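Local coordinates for HTH-type transcriptional regulator cbl (Escherichia coli K12, PDB 2FYI), which acts as a LysR-family transcriptional regulator, possibly an accessory one within the cys regulon, and is represented here by its cofactor-binding domain, at residues 21-26 and 163-168; 30-35 and 210-215; 54-59 and 74-79; 103-108 and 178-183. One frame throughout, in Å; residues are numbered along the deposited sequence. Where two conformers were deposited one is given.

Interaction 1 (21-26 and 163-168)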
loop_
_atom_site.group_PDB
_atom_site.type_symbol
_atom_site.label_atom_id
_atom_site.label_comp_id
_atom_site.label_asym_id
_atom_site.label_seq_id
_atom_site.Cartn_x
_atom_site.Cartn_y
_atom_site.Cartn_z
ATOM N N THR A 21 4.815 1.089 -8.320
ATOM C CA THR A 21 4.501 0.404 -7.055
ATOM C C THR A 21 4.755 1.273 -5.838
ATOM O O THR A 21 5.437 2.295 -5.932
ATOM C CB THR A 21 5.396 -0.840 -6.884
ATOM O OG1 THR A 21 6.792 -0.458 -6.962
ATOM C CG2 THR A 21 5.095 -1.830 -7.974
ATOM N N HIS A 22 4.239 0.834 -4.697
ATOM C CA HIS A 22 4.415 1.525 -3.436
ATOM C C HIS A 22 5.882 1.766 -3.171
ATOM O O HIS A 22 6.300 2.867 -2.766
ATOM C CB HIS A 22 3.840 0.664 -2.314
ATOM C CG HIS A 22 4.063 1.233 -0.947
ATOM N ND1 HIS A 22 5.247 1.063 -0.249
ATOM C CD2 HIS A 22 3.258 1.980 -0.154
ATOM C CE1 HIS A 22 5.157 1.686 0.911
ATOM N NE2 HIS A 22 3.964 2.253 0.989
ATOM N N THR A 23 6.672 0.724 -3.413
ATOM C CA THR A 23 8.091 0.798 -3.113
ATOM C C THR A 23 8.778 1.986 -3.794
ATOM O O THR A 23 9.451 2.767 -3.139
ATOM C CB THR A 23 8.885 -0.485 -3.499
ATOM O OG1 THR A 23 8.204 -1.668 -3.068
ATOM C CG2 THR A 23 10.249 -0.437 -2.863
ATOM N N GLN A 24 8.644 2.124 -5.112
ATOM C CA GLN A 24 9.389 3.198 -5.761
ATOM C C GLN A 24 8.691 4.530 -5.516
ATOM O O GLN A 24 9.351 5.525 -5.292
ATOM C CB GLN A 24 9.669 2.926 -7.258
ATOM C CG GLN A 24 9.256 1.530 -7.787
ATOM C CD GLN A 24 10.107 0.356 -7.274
ATOM O OE1 GLN A 24 11.078 0.520 -6.514
ATOM N NE2 GLN A 24 9.738 -0.848 -7.703
ATOM N N ALA A 25 7.367 4.541 -5.491
ATOM C CA ALA A 25 6.678 5.766 -5.244
ATOM C C ALA A 25 7.195 6.432 -3.949
ATOM O O ALA A 25 7.375 7.658 -3.886
ATOM C CB ALA A 25 5.217 5.500 -5.198
ATOM N N ARG A 26 7.479 5.627 -2.935
ATOM C CA ARG A 26 7.915 6.184 -1.680
ATOM C C ARG A 26 9.401 6.397 -1.552
ATOM O O ARG A 26 9.842 7.362 -0.944
ATOM C CB ARG A 26 7.505 5.276 -0.545
ATOM C CG ARG A 26 6.044 5.173 -0.435
ATOM C CD ARG A 26 5.638 5.121 0.952
ATOM N NE ARG A 26 5.858 6.383 1.622
ATOM C CZ ARG A 26 5.910 6.460 2.948
ATOM N NH1 ARG A 26 5.766 5.347 3.673
ATOM N NH2 ARG A 26 6.091 7.624 3.547
ATOM N N LEU A 163 11.037 -9.020 6.476
ATOM C CA LEU A 163 11.966 -8.899 5.356
ATOM C C LEU A 163 11.493 -7.743 4.498
ATOM O O LEU A 163 10.392 -7.793 3.952
ATOM C CB LEU A 163 12.027 -10.197 4.566
ATOM C CG LEU A 163 12.901 -11.205 5.328
ATOM C CD1 LEU A 163 12.766 -12.581 4.786
ATOM C CD2 LEU A 163 14.350 -10.803 5.280
ATOM N N VAL A 164 12.279 -6.674 4.434
ATOM C CA VAL A 164 11.894 -5.485 3.671
ATOM C C VAL A 164 12.989 -5.051 2.719
ATOM O O VAL A 164 14.162 -5.216 3.005
ATOM C CB VAL A 164 11.586 -4.292 4.578
ATOM C CG1 VAL A 164 10.420 -4.585 5.418
ATOM C CG2 VAL A 164 12.763 -3.983 5.464
ATOM N N ALA A 165 12.584 -4.499 1.582
ATOM C CA ALA A 165 13.481 -3.787 0.674
ATOM C C ALA A 165 14.413 -2.854 1.459
ATOM O O ALA A 165 13.945 -2.095 2.283
ATOM C CB ALA A 165 12.639 -2.987 -0.295
ATOM N N GLU A 166 15.717 -2.880 1.201
ATOM C CA GLU A 166 16.628 -2.070 2.019
ATOM C C GLU A 166 16.350 -0.553 1.947
ATOM O O GLU A 166 16.588 0.188 2.901
ATOM C CB GLU A 166 18.085 -2.366 1.667
ATOM C CG GLU A 166 18.414 -2.080 0.191
ATOM C CD GLU A 166 19.897 -2.277 -0.199
ATOM O OE1 GLU A 166 20.163 -2.555 -1.390
ATOM O OE2 GLU A 166 20.788 -2.149 0.667
ATOM N N GLN A 167 15.835 -0.097 0.816
ATOM C CA GLN A 167 15.602 1.329 0.545
ATOM C C GLN A 167 14.453 1.968 1.335
ATOM O O GLN A 167 14.291 3.180 1.319
ATOM C CB GLN A 167 15.287 1.368 -0.909
ATOM C CG GLN A 167 15.652 -0.006 -1.335
ATOM C CD GLN A 167 14.768 -0.565 -2.374
ATOM O OE1 GLN A 167 13.941 0.116 -2.961
ATOM N NE2 GLN A 167 14.964 -1.812 -2.657
ATOM N N SER A 168 13.663 1.153 2.029
ATOM C CA SER A 168 12.516 1.640 2.764
ATOM C C SER A 168 12.899 2.141 4.126
ATOM O O SER A 168 12.075 2.639 4.850
ATOM C CB SER A 168 11.484 0.539 2.917
ATOM O OG SER A 168 12.085 -0.587 3.473
HETATM O O HOH W 1 12.575 1.700 -4.825
#

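Interaction 2 (30-35 and 210-215)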
loop_
_atom_site.group_PDB
_atom_site.type_symbol
_atom_site.label_atom_id
_atom_site.label_comp_id
_atom_site.label_asym_id
_atom_site.label_seq_id
_atom_site.Cartn_x
_atom_site.Cartn_y
_atom_site.Cartn_z
ATOM N N PRO A 30 10.749 10.103 -5.499
ATOM C CA PRO A 30 10.559 11.497 -5.146
ATOM C C PRO A 30 11.726 12.364 -5.634
ATOM O O PRO A 30 11.524 13.446 -6.198
ATOM C CB PRO A 30 10.466 11.437 -3.623
ATOM C CG PRO A 30 9.881 10.098 -3.408
ATOM C CD PRO A 30 10.638 9.235 -4.322
ATOM N N GLU A 31 12.941 11.866 -5.442
ATOM C CA GLU A 31 14.143 12.594 -5.828
ATOM C C GLU A 31 14.174 12.935 -7.320
ATOM O O GLU A 31 14.368 14.078 -7.744
ATOM C CB GLU A 31 15.330 11.721 -5.557
ATOM C CG GLU A 31 16.606 12.448 -5.740
ATOM C CD GLU A 31 17.661 11.960 -4.757
ATOM O OE1 GLU A 31 17.635 10.738 -4.415
ATOM O OE2 GLU A 31 18.505 12.802 -4.328
ATOM N N VAL A 32 14.034 11.900 -8.122
ATOM C CA VAL A 32 13.900 12.036 -9.549
ATOM C C VAL A 32 12.765 12.989 -9.900
ATOM O O VAL A 32 12.929 13.860 -10.742
ATOM C CB VAL A 32 13.566 10.664 -10.168
ATOM C CG1 VAL A 32 13.240 10.808 -11.616
ATOM C CG2 VAL A 32 14.704 9.671 -9.973
ATOM N N ILE A 33 11.602 12.828 -9.280
ATOM C CA ILE A 33 10.505 13.737 -9.575
ATOM C C ILE A 33 10.805 15.202 -9.302
ATOM O O ILE A 33 10.451 16.053 -10.104
ATOM C CB ILE A 33 9.221 13.304 -8.945
ATOM C CG1 ILE A 33 8.707 12.131 -9.757
ATOM C CG2 ILE A 33 8.208 14.431 -8.965
ATOM C CD1 ILE A 33 7.683 11.313 -9.042
ATOM N N LYS A 34 11.482 15.497 -8.198
ATOM C CA LYS A 34 11.979 16.854 -7.976
ATOM C C LYS A 34 12.809 17.338 -9.153
ATOM O O LYS A 34 12.565 18.432 -9.703
ATOM C CB LYS A 34 12.815 16.953 -6.715
ATOM C CG LYS A 34 11.992 16.991 -5.465
ATOM C CD LYS A 34 12.745 17.711 -4.319
ATOM C CE LYS A 34 13.757 16.794 -3.537
ATOM N NZ LYS A 34 13.174 15.574 -2.830
ATOM N N ALA A 35 13.794 16.535 -9.543
ATOM C CA ALA A 35 14.667 16.897 -10.672
ATOM C C ALA A 35 13.870 17.203 -11.925
ATOM O O ALA A 35 14.078 18.221 -12.603
ATOM C CB ALA A 35 15.623 15.775 -10.978
ATOM N N GLU A 210 16.363 8.981 -19.044
ATOM C CA GLU A 210 17.782 9.326 -18.996
ATOM C C GLU A 210 18.172 9.880 -17.614
ATOM O O GLU A 210 19.063 9.379 -16.914
ATOM C CB GLU A 210 18.069 10.337 -20.085
ATOM C CG GLU A 210 19.507 10.640 -20.237
ATOM C CD GLU A 210 19.676 12.034 -20.773
ATOM O OE1 GLU A 210 19.561 12.233 -22.021
ATOM O OE2 GLU A 210 19.890 12.941 -19.928
ATOM N N LEU A 211 17.463 10.936 -17.255
ATOM C CA LEU A 211 17.415 11.475 -15.927
ATOM C C LEU A 211 17.506 10.415 -14.825
ATOM O O LEU A 211 18.147 10.653 -13.808
ATOM C CB LEU A 211 16.105 12.232 -15.807
ATOM C CG LEU A 211 16.099 13.389 -14.826
ATOM C CD1 LEU A 211 17.523 13.921 -14.599
ATOM C CD2 LEU A 211 15.127 14.461 -15.334
ATOM N N CYS A 212 16.850 9.267 -15.012
ATOM C CA CYS A 212 16.899 8.156 -14.049
ATOM C C CYS A 212 18.236 7.431 -13.990
ATOM O O CYS A 212 18.625 6.913 -12.924
ATOM C CB CYS A 212 15.906 7.106 -14.448
ATOM S SG CYS A 212 14.391 7.330 -13.689
ATOM N N ASN A 213 18.925 7.367 -15.133
ATOM C CA ASN A 213 20.082 6.497 -15.251
ATOM C C ASN A 213 21.206 7.054 -16.143
ATOM O O ASN A 213 21.059 7.155 -17.376
ATOM C CB ASN A 213 19.630 5.115 -15.740
ATOM C CG ASN A 213 20.547 3.996 -15.263
ATOM O OD1 ASN A 213 21.224 4.132 -14.238
ATOM N ND2 ASN A 213 20.571 2.883 -15.997
ATOM N N ALA A 214 22.333 7.412 -15.523
ATOM C CA ALA A 214 23.462 7.960 -16.268
ATOM C C ALA A 214 23.926 6.949 -17.317
ATOM O O ALA A 214 24.539 7.322 -18.324
ATOM C CB ALA A 214 24.620 8.351 -15.320
ATOM N N GLY A 215 23.622 5.669 -17.071
ATOM C CA GLY A 215 24.036 4.572 -17.961
ATOM C C GLY A 215 23.532 4.751 -19.384
ATOM O O GLY A 215 24.318 4.962 -20.322
#

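Interaction 3 (54-59 and 74-79)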
loop_
_atom_site.group_PDB
_atom_site.type_symbol
_atom_site.label_atom_id
_atom_site.label_comp_id
_atom_site.label_asym_id
_atom_site.label_seq_id
_atom_site.Cartn_x
_atom_site.Cartn_y
_atom_site.Cartn_z
ATOM N N GLU A 54 -0.881 -4.846 -13.146
ATOM C CA GLU A 54 -1.609 -3.648 -13.553
ATOM C C GLU A 54 -0.737 -2.710 -14.359
ATOM O O GLU A 54 -1.168 -2.119 -15.351
ATOM C CB GLU A 54 -2.036 -2.870 -12.327
ATOM C CG GLU A 54 -3.488 -3.006 -11.988
ATOM C CD GLU A 54 -3.749 -2.986 -10.493
ATOM O OE1 GLU A 54 -2.959 -2.389 -9.698
ATOM O OE2 GLU A 54 -4.765 -3.598 -10.127
ATOM N N ILE A 55 0.484 -2.544 -13.883
ATOM C CA ILE A 55 1.409 -1.650 -14.491
ATOM C C ILE A 55 1.682 -2.092 -15.907
ATOM O O ILE A 55 1.691 -1.275 -16.836
ATOM C CB ILE A 55 2.690 -1.616 -13.716
ATOM C CG1 ILE A 55 2.387 -1.330 -12.248
ATOM C CG2 ILE A 55 3.602 -0.554 -14.285
ATOM C CD1 ILE A 55 3.603 -0.965 -11.421
ATOM N N ALA A 56 1.880 -3.389 -16.092
ATOM C CA ALA A 56 2.100 -3.917 -17.433
ATOM C C ALA A 56 0.883 -3.664 -18.320
ATOM O O ALA A 56 1.018 -3.266 -19.465
ATOM C CB ALA A 56 2.431 -5.393 -17.382
ATOM N N THR A 57 -0.313 -3.884 -17.795
ATOM C CA THR A 57 -1.507 -3.655 -18.575
ATOM C C THR A 57 -1.625 -2.195 -18.969
ATOM O O THR A 57 -1.929 -1.895 -20.114
ATOM C CB THR A 57 -2.712 -4.059 -17.784
ATOM O OG1 THR A 57 -2.655 -5.469 -17.609
ATOM C CG2 THR A 57 -3.973 -3.711 -18.513
ATOM N N LEU A 58 -1.378 -1.280 -18.033
ATOM C CA LEU A 58 -1.522 0.138 -18.345
ATOM C C LEU A 58 -0.563 0.520 -19.450
ATOM O O LEU A 58 -0.891 1.322 -20.307
ATOM C CB LEU A 58 -1.296 1.012 -17.114
ATOM C CG LEU A 58 -2.313 0.867 -15.973
ATOM C CD1 LEU A 58 -1.712 1.502 -14.762
ATOM C CD2 LEU A 58 -3.651 1.491 -16.286
ATOM N N LEU A 59 0.624 -0.069 -19.444
ATOM C CA LEU A 59 1.565 0.223 -20.500
ATOM C C LEU A 59 1.062 -0.325 -21.814
ATOM O O LEU A 59 1.110 0.377 -22.816
ATOM C CB LEU A 59 2.942 -0.333 -20.183
ATOM C CG LEU A 59 3.842 0.450 -19.235
ATOM C CD1 LEU A 59 5.184 -0.249 -19.103
ATOM C CD2 LEU A 59 4.030 1.847 -19.740
ATOM N N SER A 74 10.376 -7.019 -17.441
ATOM C CA SER A 74 11.451 -7.399 -18.328
ATOM C C SER A 74 11.148 -8.710 -19.029
ATOM O O SER A 74 11.930 -9.176 -19.833
ATOM C CB SER A 74 12.768 -7.460 -17.589
ATOM O OG SER A 74 12.717 -8.482 -16.643
ATOM N N ASN A 75 9.991 -9.291 -18.740
ATOM C CA ASN A 75 9.639 -10.549 -19.359
ATOM C C ASN A 75 8.339 -10.521 -20.128
ATOM O O ASN A 75 7.745 -11.553 -20.398
ATOM C CB ASN A 75 9.680 -11.674 -18.327
ATOM C CG ASN A 75 11.079 -12.259 -18.168
ATOM O OD1 ASN A 75 11.350 -13.001 -17.221
ATOM N ND2 ASN A 75 11.982 -11.925 -19.106
ATOM N N ASP A 76 7.915 -9.335 -20.519
ATOM C CA ASP A 76 6.696 -9.224 -21.279
ATOM C C ASP A 76 7.040 -8.910 -22.726
ATOM O O ASP A 76 7.709 -7.919 -23.014
ATOM C CB ASP A 76 5.822 -8.133 -20.687
ATOM C CG ASP A 76 4.461 -8.024 -21.365
ATOM O OD1 ASP A 76 4.313 -8.361 -22.584
ATOM O OD2 ASP A 76 3.537 -7.565 -20.639
ATOM N N PRO A 77 6.581 -9.762 -23.647
ATOM C CA PRO A 77 6.858 -9.615 -25.068
ATOM C C PRO A 77 6.433 -8.249 -25.599
ATOM O O PRO A 77 6.978 -7.777 -26.596
ATOM C CB PRO A 77 5.982 -10.692 -25.718
ATOM C CG PRO A 77 5.773 -11.702 -24.672
ATOM C CD PRO A 77 5.730 -10.933 -23.366
ATOM N N GLN A 78 5.462 -7.607 -24.961
ATOM C CA GLN A 78 4.990 -6.333 -25.500
ATOM C C GLN A 78 5.614 -5.116 -24.858
ATOM O O GLN A 78 5.280 -3.991 -25.188
ATOM C CB GLN A 78 3.503 -6.206 -25.361
ATOM C CG GLN A 78 2.739 -6.975 -26.363
ATOM C CD GLN A 78 1.276 -6.974 -25.993
ATOM O OE1 GLN A 78 0.885 -6.562 -24.863
ATOM N NE2 GLN A 78 0.438 -7.426 -26.935
ATOM N N LEU A 79 6.512 -5.329 -23.917
ATOM C CA LEU A 79 7.198 -4.194 -23.341
ATOM C C LEU A 79 8.691 -4.287 -23.581
ATOM O O LEU A 79 9.194 -5.308 -24.027
ATOM C CB LEU A 79 6.889 -4.066 -21.847
ATOM C CG LEU A 79 5.409 -4.045 -21.472
ATOM C CD1 LEU A 79 5.318 -4.008 -19.981
ATOM C CD2 LEU A 79 4.659 -2.869 -22.107
#

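Interaction 4 (103-108 and 178-183)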
loop_
_atom_site.group_PDB
_atom_site.type_symbol
_atom_site.label_atom_id
_atom_site.label_comp_id
_atom_site.label_asym_id
_atom_site.label_seq_id
_atom_site.Cartn_x
_atom_site.Cartn_y
_atom_site.Cartn_z
ATOM N N SER A 103 24.683 -14.513 15.989
ATOM C CA SER A 103 25.694 -14.125 15.053
ATOM C C SER A 103 26.620 -15.078 14.323
ATOM O O SER A 103 27.401 -15.784 14.932
ATOM C CB SER A 103 26.487 -12.939 15.577
ATOM O OG SER A 103 25.873 -11.761 15.110
ATOM N N PRO A 104 26.281 -15.296 13.066
ATOM C CA PRO A 104 26.273 -14.888 11.720
ATOM C C PRO A 104 24.777 -15.178 11.610
ATOM O O PRO A 104 24.223 -16.019 12.311
ATOM C CB PRO A 104 27.121 -15.935 10.994
ATOM C CG PRO A 104 27.615 -16.836 12.015
ATOM C CD PRO A 104 26.548 -16.736 13.081
ATOM N N LEU A 105 24.084 -14.441 10.793
ATOM C CA LEU A 105 22.670 -14.625 10.673
ATOM C C LEU A 105 22.568 -15.630 9.539
ATOM O O LEU A 105 23.179 -15.413 8.507
ATOM C CB LEU A 105 22.164 -13.280 10.219
ATOM C CG LEU A 105 20.761 -12.829 10.495
ATOM C CD1 LEU A 105 20.484 -12.968 11.957
ATOM C CD2 LEU A 105 20.781 -11.398 10.089
ATOM N N THR A 106 21.873 -16.746 9.709
ATOM C CA THR A 106 21.776 -17.727 8.608
ATOM C C THR A 106 20.316 -17.878 8.204
ATOM O O THR A 106 19.404 -17.396 8.927
ATOM C CB THR A 106 22.273 -19.092 9.038
ATOM O OG1 THR A 106 21.375 -19.618 10.024
ATOM C CG2 THR A 106 23.690 -19.020 9.618
ATOM N N LEU A 107 20.077 -18.527 7.065
ATOM C CA LEU A 107 18.699 -18.714 6.580
ATOM C C LEU A 107 17.922 -19.545 7.570
ATOM O O LEU A 107 16.822 -19.186 7.975
ATOM C CB LEU A 107 18.679 -19.386 5.226
ATOM C CG LEU A 107 18.876 -18.394 4.086
ATOM C CD1 LEU A 107 19.191 -19.075 2.734
ATOM C CD2 LEU A 107 17.646 -17.550 3.982
ATOM N N GLU A 108 18.552 -20.640 7.960
ATOM C CA GLU A 108 18.071 -21.577 8.954
ATOM C C GLU A 108 17.645 -20.907 10.279
ATOM O O GLU A 108 16.631 -21.288 10.875
ATOM C CB GLU A 108 19.173 -22.610 9.167
ATOM C CG GLU A 108 19.799 -23.169 7.835
ATOM C CD GLU A 108 20.844 -22.251 7.140
ATOM O OE1 GLU A 108 20.908 -21.036 7.416
ATOM O OE2 GLU A 108 21.596 -22.750 6.280
ATOM N N ILE A 178 15.524 -2.013 14.248
ATOM C CA ILE A 178 16.869 -2.000 13.678
ATOM C C ILE A 178 16.905 -2.884 12.426
ATOM O O ILE A 178 16.207 -3.906 12.362
ATOM C CB ILE A 178 17.914 -2.444 14.736
ATOM C CG1 ILE A 178 19.290 -2.655 14.110
ATOM C CG2 ILE A 178 17.449 -3.692 15.468
ATOM C CD1 ILE A 178 20.424 -2.691 15.139
ATOM N N ARG A 179 17.682 -2.478 11.423
ATOM C CA ARG A 179 17.838 -3.269 10.194
ATOM C C ARG A 179 19.086 -4.157 10.258
ATOM O O ARG A 179 20.164 -3.666 10.467
ATOM C CB ARG A 179 17.900 -2.338 8.982
ATOM C CG ARG A 179 16.538 -2.021 8.404
ATOM C CD ARG A 179 16.380 -0.560 7.892
ATOM N NE ARG A 179 14.963 -0.250 7.612
ATOM C CZ ARG A 179 14.298 -0.657 6.515
ATOM N NH1 ARG A 179 14.924 -1.359 5.563
ATOM N NH2 ARG A 179 13.010 -0.350 6.356
ATOM N N LEU A 180 18.947 -5.462 10.109
ATOM C CA LEU A 180 20.129 -6.320 10.086
ATOM C C LEU A 180 20.447 -6.698 8.635
ATOM O O LEU A 180 19.531 -6.972 7.825
ATOM C CB LEU A 180 19.912 -7.560 10.936
ATOM C CG LEU A 180 19.461 -7.365 12.397
ATOM C CD1 LEU A 180 19.304 -8.656 13.198
ATOM C CD2 LEU A 180 20.436 -6.450 13.057
ATOM N N ASP A 181 21.730 -6.675 8.289
ATOM C CA ASP A 181 22.170 -6.809 6.903
ATOM C C ASP A 181 22.092 -8.274 6.476
ATOM O O ASP A 181 22.734 -9.131 7.080
ATOM C CB ASP A 181 23.614 -6.296 6.799
ATOM C CG ASP A 181 24.259 -6.558 5.420
ATOM O OD1 ASP A 181 23.885 -7.541 4.751
ATOM O OD2 ASP A 181 25.165 -5.789 5.000
ATOM N N THR A 182 21.314 -8.568 5.437
ATOM C CA THR A 182 21.212 -9.938 4.947
ATOM C C THR A 182 21.513 -10.083 3.459
ATOM O O THR A 182 20.979 -10.967 2.806
ATOM C CB THR A 182 19.815 -10.543 5.215
ATOM O OG1 THR A 182 18.808 -9.778 4.527
ATOM C CG2 THR A 182 19.513 -10.557 6.686
ATOM N N ARG A 183 22.362 -9.225 2.913
ATOM C CA ARG A 183 22.715 -9.328 1.505
ATOM C C ARG A 183 23.393 -10.653 1.185
ATOM O O ARG A 183 23.287 -11.165 0.072
ATOM C CB ARG A 183 23.647 -8.204 1.101
ATOM C CG ARG A 183 23.004 -6.874 1.047
ATOM C CD ARG A 183 24.066 -5.747 1.039
ATOM N NE ARG A 183 23.453 -4.422 1.242
ATOM C CZ ARG A 183 22.865 -4.031 2.378
ATOM N NH1 ARG A 183 22.803 -4.855 3.436
ATOM N NH2 ARG A 183 22.325 -2.818 2.463
#

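Interaction 1 (21-26 and 163-168)
The flat carboxamide of Gln-167, in the cleft of a two-lobed periplasmic-binding-protein fold, turns its oxygen toward helix 22-27, where OE1 lies 3.7 Å from CG2 of Thr-23 and the two side chains cross at about a right angle. Within helix 22-27, the His-22 imidazole carries CG of Arg-26 on one face, 3.8 Å above its plane and displaced toward the rim; His-22 NE2 makes a weak hydrogen bond to Asp-149 OD2. The contact spans the two lobes, between which LysR regulators usually receive their effectors. In Thr-23 the methyl CG2 stands anti to the backbone N, which sends it across the gap, 4.3 Å from CB of Ala-165, while OG1 is turned to a hydrogen bond with Thr-123 OG1. No direct hydrogen bond joins the two segments. One water does so instead, donating to OE1 of Gln-24 at 2.5 Å and to OE1 of Gln-167 at 2.8 Å, so both of its protons are used in bridging. In the other segment, Ala-165 O takes both Ser-168 N and Ser-168 OG, the latter at 2.7 Å and in the carbonyl plane.

Interaction 2 (30-35 and 210-215)
This is an apolar helix-to-helix contact at the surface of one lobe of the periplasmic-binding-protein fold, between helix 29-39 and the C-terminal end of helix 203-212. The two segments bury 159 Å² between them, both sides summed, and no hydrogen bond crosses. Two side-chain pairs carry it. CG1 of Val-32 stands 4.2 Å from SG of Cys-212, and CB of Ala-35 lies 4.5 Å from CD1 of Leu-211. As one helix advances from Val-32 to Ala-35, the partners step back from Cys-212 to Leu-211, so the two segments are matched in opposite chain order. The three-residue spacing puts Val-32 and Ala-35 on one face, and both side chains set out toward the partner helix. Ile-33, between them, points away and rests on Leu-45 and Leu-47 of strand 43-49, which attaches the same helix to the sheet.

CG1 of Val-32 is anti to the backbone N (chi1 172°), the position from which it meets the sulfur. The backbones are closest here, with CA of Val-32 6.7 Å from CA of Cys-212. Helix 29-39 also faces the dimer partner: Pro-30 and Lys-34 pack on Leu-157 of the second subunit, and Ile-33 on its Tyr-154. The other helix gives out just beyond the contact. Asn-213 is the first residue to leave helical geometry, yet its N still donates to Glu-210 O at 2.7 Å.

Interaction 3 (54-59 and 74-79)
Leu-59 and Leu-79 both place CG beside the backbone N and anti to the carbonyl carbon, with chi1 of -53° in Leu-79, and their side chains then cross at about a right angle. CD2 of Leu-79 comes 3.6 Å from CB of Leu-59, and CD1 of Leu-79 lies 3.9 Å from CD1 of Leu-59. Leu-79 CD1 also reaches the helix backbone, 4.1 Å from CA of Ala-56. Leu-79 thus fits against helix 52-61 between residues three apart, just where the loop enters strand 79-94. Asp-76 has CG anti to the backbone N (chi1 -175°), which brings OD2 to 4.1 Å from CB of Ala-56. Its other oxygen forms an Asx turn: Gln-78 N donates to OD1 at 2.7 Å, meeting it from 37° out of the carboxylate plane. A type I turn closes over the same residues through Leu-79 N to Asp-76 O. Replacing Asp-76 by an alanine would take away the OD1 acceptor and would probably leave the Gln-78 N-H without its mate, letting the turn before Leu-79 shift. The chemistry is divided: hydrophobic packing joins loop to helix, while polar bonds within the loop probably help to set the leucine in position.

Interaction 4 (103-108 and 178-183)
Leu-105 is the residue of 103-108 that reaches 178-183, and it does so through one methyl. With CG anti to the backbone N (chi1 -154°), CD2 projects toward residues 180-182. There it lies 3.7 Å from CG2 of Thr-182, 4.0 Å from CB of Leu-180 and 4.2 Å from the carbonyl O of Asp-181. The Leu-105 and Leu-180 side chains cross at about a right angle. Next comes Thr-106, the N-cap of helix 107-110, with OG1 hydrogen-bonded to Ser-109 OG. Leu-107 then turns to other neighbours, packing on Ala-131 and Phe-132 of helix 125-134, so this short connection joins that helix to the edge of the sheet. Across the contact, 181-183 are held by their own bonds. Asp-181 forms an Asx turn, OD1 accepting from Arg-183 N at 2.9 Å nearly along the C-O axis, and its OD2 makes a salt bridge to Arg-183 NH1 at 3.0 Å. Thr-182 OG1 bonds weakly to His-89 O, while its methyl meets the leucine. The contact itself is thus purely van der Waals, and the hydrogen bond and salt bridge of Asp-181 probably help to hold the shape of the surface that Leu-105 touches.

Interactions 1 and 3 are buried, interaction 4 is partly so, and interaction 2 lies at the surface. In interaction 1 a modelled water bridges the two segments, as suits a cleft between lobes; the direct contacts of the other three are mainly apolar. Interactions 1 and 2 use consecutive helices, 22-27 and 29-39, which touch through Ala-25 and Pro-30, and both also meet the second subunit. Interactions 1 and 4 reach the same sheet and are tied by the Glu-166 to Arg-183 salt bridge. Interaction 3 touches interaction 1 through Ile-55 and Thr-21, but lies about 34 Å, centre to centre, from interaction 4, on the opposite side of the chain's centre.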